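Local coordinates for clostripain-related protein (Bacteroides thetaiotaomicron, PDB 6N9J) that probably cleaves proteins or peptides as a secreted C11 (clostripain-family) cysteine protease of a gut commensal, and is inhibited irreversibly by a peptide-based compound, at residues Gly115-Asn120 against Ser354-Tyr359. Sequence-based numbering, arbitrary orientation.
Sequences GWLPYN and SSQEKY
Gln-356, two residues past the N-cap Ser-354, meets Trp-116, Leu-117 and Pro-118 of the loop. Its carbonyl O lies at the edge of the Trp-116 indole, close to the ring plane and 3.5 Å from CH2, while its CA and CB pack against CG of Pro-118. A chi1 of 74° tucks Gln-356 CG in over its own backbone, and the extended chain beyond carries the amide to Leu-117, whose CD2 is 3.6 Å from Gln-356 OE1; Gln-356 NE2 is hydrogen-bonded to Asn-286. At Glu-357 the backbone N gives a weak capping bond to Ser-354 OG, and the carboxylate reaches back to Tyr-347 and the backbone N of Arg-350. The contact joins the loop between strands 105-110 and 127-130, part of the caspase-like fold of clan CD, to the start of helix 355-363, near the C-terminus. Tyr-359 then lays its ring against Pro-118 in a CH-pi contact: CB of Pro-118 stands 3.6 Å from the centroid of the Tyr-359 ring, 9° off the normal. CD1 of the same ring meets the indole edge, 4.0 Å from CZ3 of Trp-116. A water links Tyr-359 OH (2.9 Å) to the carbonyl O of Trp-116. With an alanine here, Pro-118 would probably lose the ring its CB rests on, and the water its hydroxyl partner. Tyr-347 and Tyr-360 also meet the indole edge-to-face.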
loop_
_atom_site.group_PDB
_atom_site.type_symbol
_atom_site.label_atom_id
_atom_site.label_comp_id
_atom_site.label_asym_id
_atom_site.label_seq_id
_atom_site.Cartn_x
_atom_site.Cartn_y
_atom_site.Cartn_z
ATOM N N GLY A 115 -3.149 -7.929 0.796
ATOM C CA GLY A 115 -3.568 -7.945 -0.597
ATOM C C GLY A 115 -5.067 -8.063 -0.816
ATOM O O GLY A 115 -5.866 -7.341 -0.212
ATOM N N TRP A 116 -5.449 -8.988 -1.683
ATOM C CA TRP A 116 -6.836 -9.143 -2.095
ATOM C C TRP A 116 -7.601 -10.133 -1.239
ATOM O O TRP A 116 -8.823 -10.239 -1.356
ATOM C CB TRP A 116 -6.893 -9.601 -3.555
ATOM C CG TRP A 116 -6.233 -10.925 -3.751
ATOM C CD1 TRP A 116 -4.931 -11.148 -4.088
ATOM C CD2 TRP A 116 -6.833 -12.217 -3.603
ATOM N NE1 TRP A 116 -4.681 -12.494 -4.169
ATOM C CE2 TRP A 116 -5.833 -13.175 -3.874
ATOM C CE3 TRP A 116 -8.120 -12.657 -3.272
ATOM C CZ2 TRP A 116 -6.081 -14.551 -3.828
ATOM C CZ3 TRP A 116 -8.361 -14.022 -3.220
ATOM C CH2 TRP A 116 -7.345 -14.953 -3.496
ATOM N N LEU A 117 -6.880 -10.868 -0.397
ATOM C CA LEU A 117 -7.450 -12.041 0.285
ATOM C C LEU A 117 -8.718 -11.715 1.075
ATOM O O LEU A 117 -8.789 -10.677 1.749
ATOM C CB LEU A 117 -6.402 -12.672 1.205
ATOM C CG LEU A 117 -5.291 -13.375 0.419
ATOM C CD1 LEU A 117 -4.123 -13.718 1.315
ATOM C CD2 LEU A 117 -5.851 -14.627 -0.217
ATOM N N PRO A 118 -9.739 -12.587 0.961
ATOM C CA PRO A 118 -11.012 -12.386 1.660
ATOM C C PRO A 118 -10.894 -12.595 3.173
ATOM O O PRO A 118 -10.146 -13.463 3.624
ATOM C CB PRO A 118 -11.926 -13.441 1.031
ATOM C CG PRO A 118 -11.001 -14.501 0.569
ATOM C CD PRO A 118 -9.777 -13.774 0.090
ATOM N N TYR A 119 -11.613 -11.777 3.939
ATOM C CA TYR A 119 -11.720 -11.943 5.386
ATOM C C TYR A 119 -13.171 -11.758 5.805
ATOM O O TYR A 119 -13.779 -10.735 5.496
ATOM C CB TYR A 119 -10.834 -10.937 6.129
ATOM C CG TYR A 119 -10.931 -11.050 7.638
ATOM C CD1 TYR A 119 -10.180 -11.982 8.331
ATOM C CD2 TYR A 119 -11.781 -10.218 8.367
ATOM C CE1 TYR A 119 -10.262 -12.085 9.709
ATOM C CE2 TYR A 119 -11.872 -10.315 9.736
ATOM C CZ TYR A 119 -11.109 -11.254 10.402
ATOM O OH TYR A 119 -11.196 -11.357 11.772
ATOM N N ASN A 120 -13.717 -12.731 6.516
ATOM C CA ASN A 120 -15.096 -12.653 6.976
ATOM C C ASN A 120 -15.181 -11.960 8.345
ATOM O O ASN A 120 -14.691 -12.481 9.355
ATOM C CB ASN A 120 -15.706 -14.056 7.026
ATOM C CG ASN A 120 -17.228 -14.040 7.140
ATOM O OD1 ASN A 120 -17.789 -14.276 8.214
ATOM N ND2 ASN A 120 -17.901 -13.763 6.025
ATOM N N SER A 354 -10.403 -24.427 -2.979
ATOM C CA SER A 354 -10.332 -23.695 -1.716
ATOM C C SER A 354 -11.288 -22.506 -1.712
ATOM O O SER A 354 -11.757 -22.077 -2.767
ATOM C CB SER A 354 -8.901 -23.218 -1.450
ATOM O OG SER A 354 -8.525 -22.177 -2.339
ATOM N N SER A 355 -11.574 -21.976 -0.523
ATOM C CA SER A 355 -12.515 -20.868 -0.389
ATOM C C SER A 355 -11.941 -19.572 -0.941
ATOM O O SER A 355 -12.684 -18.727 -1.442
ATOM C CB SER A 355 -12.934 -20.672 1.072
ATOM O OG SER A 355 -11.813 -20.505 1.920
ATOM N N GLN A 356 -10.626 -19.400 -0.861
ATOM C CA GLN A 356 -10.059 -18.152 -1.347
ATOM C C GLN A 356 -10.018 -18.137 -2.884
ATOM O O GLN A 356 -10.128 -17.082 -3.489
ATOM C CB GLN A 356 -8.673 -17.896 -0.733
ATOM C CG GLN A 356 -7.521 -18.735 -1.261
ATOM C CD GLN A 356 -6.209 -18.384 -0.573
ATOM O OE1 GLN A 356 -6.183 -18.082 0.624
ATOM N NE2 GLN A 356 -5.119 -18.392 -1.332
ATOM N N GLU A 357 -9.910 -19.305 -3.513
ATOM C CA GLU A 357 -9.963 -19.368 -4.974
ATOM C C GLU A 357 -11.379 -19.145 -5.470
ATOM O O GLU A 357 -11.586 -18.452 -6.459
ATOM C CB GLU A 357 -9.434 -20.704 -5.506
ATOM C CG GLU A 357 -7.952 -20.909 -5.250
ATOM C CD GLU A 357 -7.235 -21.663 -6.356
ATOM O OE1 GLU A 357 -7.886 -22.075 -7.343
ATOM O OE2 GLU A 357 -6.004 -21.832 -6.230
ATOM N N LYS A 358 -12.352 -19.732 -4.788
ATOM C CA LYS A 358 -13.748 -19.514 -5.144
ATOM C C LYS A 358 -14.082 -18.026 -5.070
ATOM O O LYS A 358 -14.796 -17.494 -5.924
ATOM C CB LYS A 358 -14.680 -20.318 -4.228
ATOM N N TYR A 359 -13.551 -17.360 -4.050
ATOM C CA TYR A 359 -13.703 -15.916 -3.916
ATOM C C TYR A 359 -12.986 -15.202 -5.065
ATOM O O TYR A 359 -13.537 -14.291 -5.679
ATOM C CB TYR A 359 -13.169 -15.435 -2.560
ATOM C CG TYR A 359 -13.244 -13.932 -2.365
ATOM C CD1 TYR A 359 -12.183 -13.111 -2.727
ATOM C CD2 TYR A 359 -14.377 -13.338 -1.820
ATOM C CE1 TYR A 359 -12.253 -11.731 -2.566
ATOM C CE2 TYR A 359 -14.457 -11.967 -1.648
ATOM C CZ TYR A 359 -13.394 -11.170 -2.021
ATOM O OH TYR A 359 -13.474 -9.813 -1.845
HETATM O O HOH W 1 -10.881 -8.691 -2.667
#